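Local coordinates for outer membrane protein SusF (Bacteroides thetaiotaomicron, PDB 4FE9) that binds starch at the bacterial cell surface through its carbohydrate-binding modules, ahead of starch transport into the periplasm for degradation, at residues I78-S81 with V87-V90; L351-V356 with P418-A423. One frame throughout, in Å; residues are numbered along the deposited sequence. Where two conformers were deposited one is given.

Interaction 1. Residues I78-S81 with V87-V90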
loop_
_atom_site.group_PDB
_atom_site.type_symbol
_atom_site.label_atom_id
_atom_site.label_comp_id
_atom_site.label_asym_id
_atom_site.label_seq_id
_atom_site.Cartn_x
_atom_site.Cartn_y
_atom_site.Cartn_z
ATOM N N ILE A 78 -4.462 -13.475 -25.299
ATOM C CA ILE A 78 -5.770 -14.080 -25.299
ATOM C C ILE A 78 -5.755 -15.064 -26.478
ATOM O O ILE A 78 -5.214 -14.744 -27.536
ATOM C CB ILE A 78 -6.874 -13.012 -25.599
ATOM C CG1 ILE A 78 -8.256 -13.647 -25.567
ATOM C CG2 ILE A 78 -6.648 -12.355 -27.006
ATOM C CD1 ILE A 78 -9.389 -12.623 -25.275
ATOM N N PRO A 79 -6.318 -16.271 -26.289
ATOM C CA PRO A 79 -6.598 -17.153 -27.411
ATOM C C PRO A 79 -7.422 -16.422 -28.506
ATOM O O PRO A 79 -8.369 -15.728 -28.194
ATOM C CB PRO A 79 -7.441 -18.277 -26.777
ATOM C CG PRO A 79 -7.064 -18.255 -25.320
ATOM C CD PRO A 79 -6.782 -16.821 -24.998
ATOM N N PHE A 80 -7.143 -16.708 -29.771
ATOM C CA PHE A 80 -7.844 -16.013 -30.857
ATOM C C PHE A 80 -7.871 -16.888 -32.065
ATOM O O PHE A 80 -7.098 -17.855 -32.148
ATOM C CB PHE A 80 -7.178 -14.633 -31.170
ATOM C CG PHE A 80 -5.820 -14.743 -31.817
ATOM C CD1 PHE A 80 -4.676 -14.970 -31.041
ATOM C CD2 PHE A 80 -5.695 -14.734 -33.220
ATOM C CE1 PHE A 80 -3.411 -15.107 -31.645
ATOM C CE2 PHE A 80 -4.465 -15.014 -33.839
ATOM C CZ PHE A 80 -3.311 -15.160 -33.062
ATOM N N SER A 81 -8.801 -16.619 -32.973
ATOM C CA SER A 81 -8.773 -17.249 -34.269
ATOM C C SER A 81 -8.957 -16.177 -35.342
ATOM O O SER A 81 -9.296 -15.047 -35.029
ATOM C CB SER A 81 -9.883 -18.305 -34.365
ATOM O OG SER A 81 -11.156 -17.673 -34.408
ATOM N N VAL A 87 -10.747 -11.618 -40.372
ATOM C CA VAL A 87 -11.354 -11.091 -39.154
ATOM C C VAL A 87 -10.883 -11.868 -37.929
ATOM O O VAL A 87 -10.731 -13.073 -37.988
ATOM C CB VAL A 87 -12.917 -11.130 -39.238
ATOM C CG1 VAL A 87 -13.526 -10.551 -37.990
ATOM C CG2 VAL A 87 -13.386 -10.377 -40.454
ATOM N N PHE A 88 -10.491 -11.139 -36.890
ATOM C CA PHE A 88 -9.962 -11.719 -35.651
ATOM C C PHE A 88 -11.057 -11.913 -34.619
ATOM O O PHE A 88 -11.840 -10.980 -34.324
ATOM C CB PHE A 88 -8.838 -10.836 -35.090
ATOM C CG PHE A 88 -7.676 -10.699 -36.019
ATOM C CD1 PHE A 88 -6.616 -11.617 -35.956
ATOM C CD2 PHE A 88 -7.750 -9.855 -37.116
ATOM C CE1 PHE A 88 -5.604 -11.606 -36.919
ATOM C CE2 PHE A 88 -6.733 -9.828 -38.078
ATOM C CZ PHE A 88 -5.666 -10.714 -37.980
ATOM N N LYS A 89 -11.196 -13.153 -34.162
ATOM C CA LYS A 89 -12.272 -13.542 -33.224
ATOM C C LYS A 89 -11.680 -13.999 -31.894
ATOM O O LYS A 89 -10.636 -14.692 -31.867
ATOM C CB LYS A 89 -13.077 -14.688 -33.814
ATOM C CG LYS A 89 -13.912 -14.335 -35.019
ATOM C CD LYS A 89 -15.005 -15.371 -35.191
ATOM C CE LYS A 89 -15.442 -15.463 -36.632
ATOM N NZ LYS A 89 -16.839 -15.974 -36.765
ATOM N N VAL A 90 -12.380 -13.691 -30.794
ATOM C CA VAL A 90 -12.033 -14.220 -29.499
ATOM C C VAL A 90 -13.305 -14.721 -28.821
ATOM O O VAL A 90 -14.413 -14.299 -29.175
ATOM C CB VAL A 90 -11.349 -13.153 -28.587
ATOM C CG1 VAL A 90 -9.970 -12.754 -29.162
ATOM C CG2 VAL A 90 -12.249 -11.910 -28.424
#
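Ser-81 and Lys-89 face each other as an antiparallel hydrogen-bonded pair, joining strand 81-82 to strand 87-91 in a beta hairpin of the N-terminal domain. Two backbone bonds hold the pair: Ser-81 N gives its hydrogen to Lys-89 O at 2.9 Å, and Lys-89 N to Ser-81 O at 2.8 Å. Both side chains lie on the same face of the sheet, where Ser-81 OG rests 3.6 Å from Lys-89 CB while the extended lysine chain leads its ammonium group away, as suits polar residues near the surface.

Ile-78, from the loop before the strand, crosses Val-90 at about a right angle; with its CG1 anti to the backbone N (chi1 -179°), it sets CD1 3.9 Å from Val-90 CB. Val-90 CG1 also meets Phe-80 CB, so one compact branched residue fits between two neighbours. The two phenylalanine rings touch more loosely: Phe-80 CD2 lies 4.2 Å from Phe-88 CD1, at the edge of the Phe-88 ring and near its plane, and both rings rest on Val-67 of strand 64-72. Leu-95 of helix 92-102 packs on both Ile-78 and Val-90, covering them from the helix side. Just beyond the paired residues, Phe-80 CA directs a CA-H...O contact to Lys-89 O at 3.2 Å, giving that carbonyl oxygen a second, weaker partner beside Ser-81 N.

Interaction 2. Residues L351-V356 with P418-A423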
loop_
_atom_site.group_PDB
_atom_site.type_symbol
_atom_site.label_atom_id
_atom_site.label_comp_id
_atom_site.label_asym_id
_atom_site.label_seq_id
_atom_site.Cartn_x
_atom_site.Cartn_y
_atom_site.Cartn_z
ATOM N N LEU A 351 13.521 14.020 11.299
ATOM C CA LEU A 351 12.525 13.096 11.860
ATOM C C LEU A 351 12.323 11.908 10.927
ATOM O O LEU A 351 11.817 12.068 9.798
ATOM C CB LEU A 351 11.176 13.808 12.095
ATOM C CG LEU A 351 10.086 12.929 12.784
ATOM C CD1 LEU A 351 9.170 13.732 13.691
ATOM C CD2 LEU A 351 9.282 12.166 11.805
ATOM N N VAL A 352 12.825 10.748 11.344
ATOM C CA VAL A 352 12.638 9.531 10.607
ATOM C C VAL A 352 11.362 8.810 11.080
ATOM O O VAL A 352 11.170 8.590 12.289
ATOM C CB VAL A 352 13.826 8.616 10.801
ATOM C CG1 VAL A 352 13.597 7.307 10.103
ATOM C CG2 VAL A 352 15.118 9.292 10.254
ATOM N N TYR A 353 10.481 8.488 10.141
ATOM C CA TYR A 353 9.245 7.769 10.436
ATOM C C TYR A 353 9.194 6.448 9.666
ATOM O O TYR A 353 9.431 6.431 8.455
ATOM C CB TYR A 353 8.064 8.647 10.063
ATOM C CG TYR A 353 6.725 7.959 10.082
ATOM C CD1 TYR A 353 6.263 7.270 8.973
ATOM C CD2 TYR A 353 5.874 8.091 11.172
ATOM C CE1 TYR A 353 4.987 6.705 8.952
ATOM C CE2 TYR A 353 4.610 7.548 11.162
ATOM C CZ TYR A 353 4.179 6.834 10.054
ATOM O OH TYR A 353 2.930 6.259 10.058
ATOM N N VAL A 354 9.006 5.326 10.386
ATOM C CA VAL A 354 9.069 3.984 9.792
ATOM C C VAL A 354 7.805 3.154 10.192
ATOM O O VAL A 354 7.350 3.185 11.356
ATOM C CB VAL A 354 10.321 3.201 10.230
ATOM C CG1 VAL A 354 10.365 1.818 9.533
ATOM C CG2 VAL A 354 11.607 3.976 9.949
ATOM N N SER A 355 7.207 2.490 9.222
ATOM C CA SER A 355 6.034 1.662 9.483
ATOM C C SER A 355 6.223 0.283 8.851
ATOM O O SER A 355 6.704 0.172 7.721
ATOM C CB SER A 355 4.787 2.344 8.923
ATOM O OG SER A 355 3.619 1.635 9.265
ATOM N N VAL A 356 5.947 -0.766 9.612
ATOM C CA VAL A 356 6.164 -2.151 9.150
ATOM C C VAL A 356 4.962 -2.982 9.594
ATOM O O VAL A 356 4.688 -3.109 10.803
ATOM C CB VAL A 356 7.441 -2.759 9.792
ATOM C CG1 VAL A 356 7.648 -4.229 9.363
ATOM C CG2 VAL A 356 8.660 -1.922 9.454
ATOM N N PRO A 418 4.476 13.643 13.065
ATOM C CA PRO A 418 4.676 13.191 11.667
ATOM C C PRO A 418 3.478 13.466 10.745
ATOM O O PRO A 418 2.340 13.595 11.203
ATOM C CB PRO A 418 4.913 11.677 11.811
ATOM C CG PRO A 418 5.238 11.477 13.325
ATOM C CD PRO A 418 4.434 12.518 14.016
ATOM N N LYS A 419 3.749 13.562 9.444
ATOM C CA LYS A 419 2.685 13.745 8.446
ATOM C C LYS A 419 1.565 12.781 8.675
ATOM O O LYS A 419 0.400 13.140 8.534
ATOM C CB LYS A 419 3.232 13.548 7.011
ATOM C CG LYS A 419 3.694 14.836 6.336
ATOM C CD LYS A 419 4.172 15.872 7.383
ATOM C CE LYS A 419 4.602 17.215 6.732
ATOM N NZ LYS A 419 5.197 18.153 7.755
ATOM N N ALA A 420 1.922 11.504 8.815
ATOM C CA ALA A 420 0.922 10.414 8.831
ATOM C C ALA A 420 -0.011 10.498 10.042
ATOM O O ALA A 420 -1.034 9.821 10.084
ATOM C CB ALA A 420 1.618 9.054 8.790
ATOM N N VAL A 421 0.381 11.262 11.063
ATOM C CA VAL A 421 -0.424 11.349 12.308
ATOM C C VAL A 421 -1.179 12.692 12.381
ATOM O O VAL A 421 -0.593 13.747 12.157
ATOM C CB VAL A 421 0.474 11.195 13.579
ATOM C CG1 VAL A 421 -0.390 11.332 14.906
ATOM C CG2 VAL A 421 1.227 9.879 13.542
ATOM N N SER A 422 -2.470 12.640 12.686
ATOM C CA SER A 422 -3.279 13.856 12.743
ATOM C C SER A 422 -2.808 14.785 13.880
ATOM O O SER A 422 -2.305 14.325 14.906
ATOM C CB SER A 422 -4.745 13.514 12.940
ATOM O OG SER A 422 -4.989 13.109 14.274
ATOM N N ALA A 423 -3.008 16.086 13.703
ATOM C CA ALA A 423 -2.531 17.077 14.691
ATOM C C ALA A 423 -3.205 16.859 16.054
ATOM O O ALA A 423 -2.589 17.058 17.103
ATOM C CB ALA A 423 -2.788 18.504 14.188
#
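Tyr-353 of strand 348-357 reaches across to Pro-418 and Ala-420 of a type I beta turn, joining the second carbohydrate-binding module to the third. The contacts between the two segments are van der Waals ones, without a hydrogen bond. The tyrosine and proline side chains cross at about a right angle, and Tyr-353 CD2 sits 3.8 Å from Pro-418 CB. Farther out, Ala-420 CB lies 3.6 Å from Tyr-353 CZ and 3.3 Å from Tyr-353 OH, so a single methyl group meets the phenol end. Both Pro-418 CB and Ala-420 CB approach the ring obliquely. The ring spans both turn residues because chi1 (170°) carries CG beside the carbonyl carbon and away from the backbone N. Leu-351, two residues earlier, makes a looser apolar contact through CD2, 4.4 Å from Pro-418 CG.

Hydrogen bonding shapes the turn itself: Val-421 N donates to Pro-418 O at 3.0 Å, closing the bend that presents the proline ring and the alanine methyl to the strand. Proline suits the first position as a rigid, apolar surface, and alanine the third because its short side chain accommodates the nearby phenol. Pro-418 and Ala-420 would probably lose their main apolar partner across the contact, and a gap would open between the modules, if an alanine replaced Tyr-353.

Strand 360-366, paired with 348-357, borders the contact: Glu-366 touches both Tyr-353 and Pro-418, and its carboxylate accepts a hydrogen bond from Lys-419 N. On the third-module side, the turn lies in the loop between strands 410-415 and 430-434.

How the interactions relate
Interaction 1 comes first along the chain and is complete well before interaction 2 begins. Their centres are 51 Å apart, on opposite sides of the chain's centre, and their nearest atoms remain about 37 Å apart. They share no sheet. Interaction 1 lies at the mixed sheet of the N-terminal domain, where strand 87-91 pairs with strand 81-82 and meets the loop before it; its segments stand six positions apart in sequence. Residues 351-356 and 418-423 are 62 positions apart and belong to different carbohydrate-binding modules. One contact is thus local packing within a domain, whereas the other joins two modules of an elongated starch-binding protein; both lie away from the starch-binding and sodium sites.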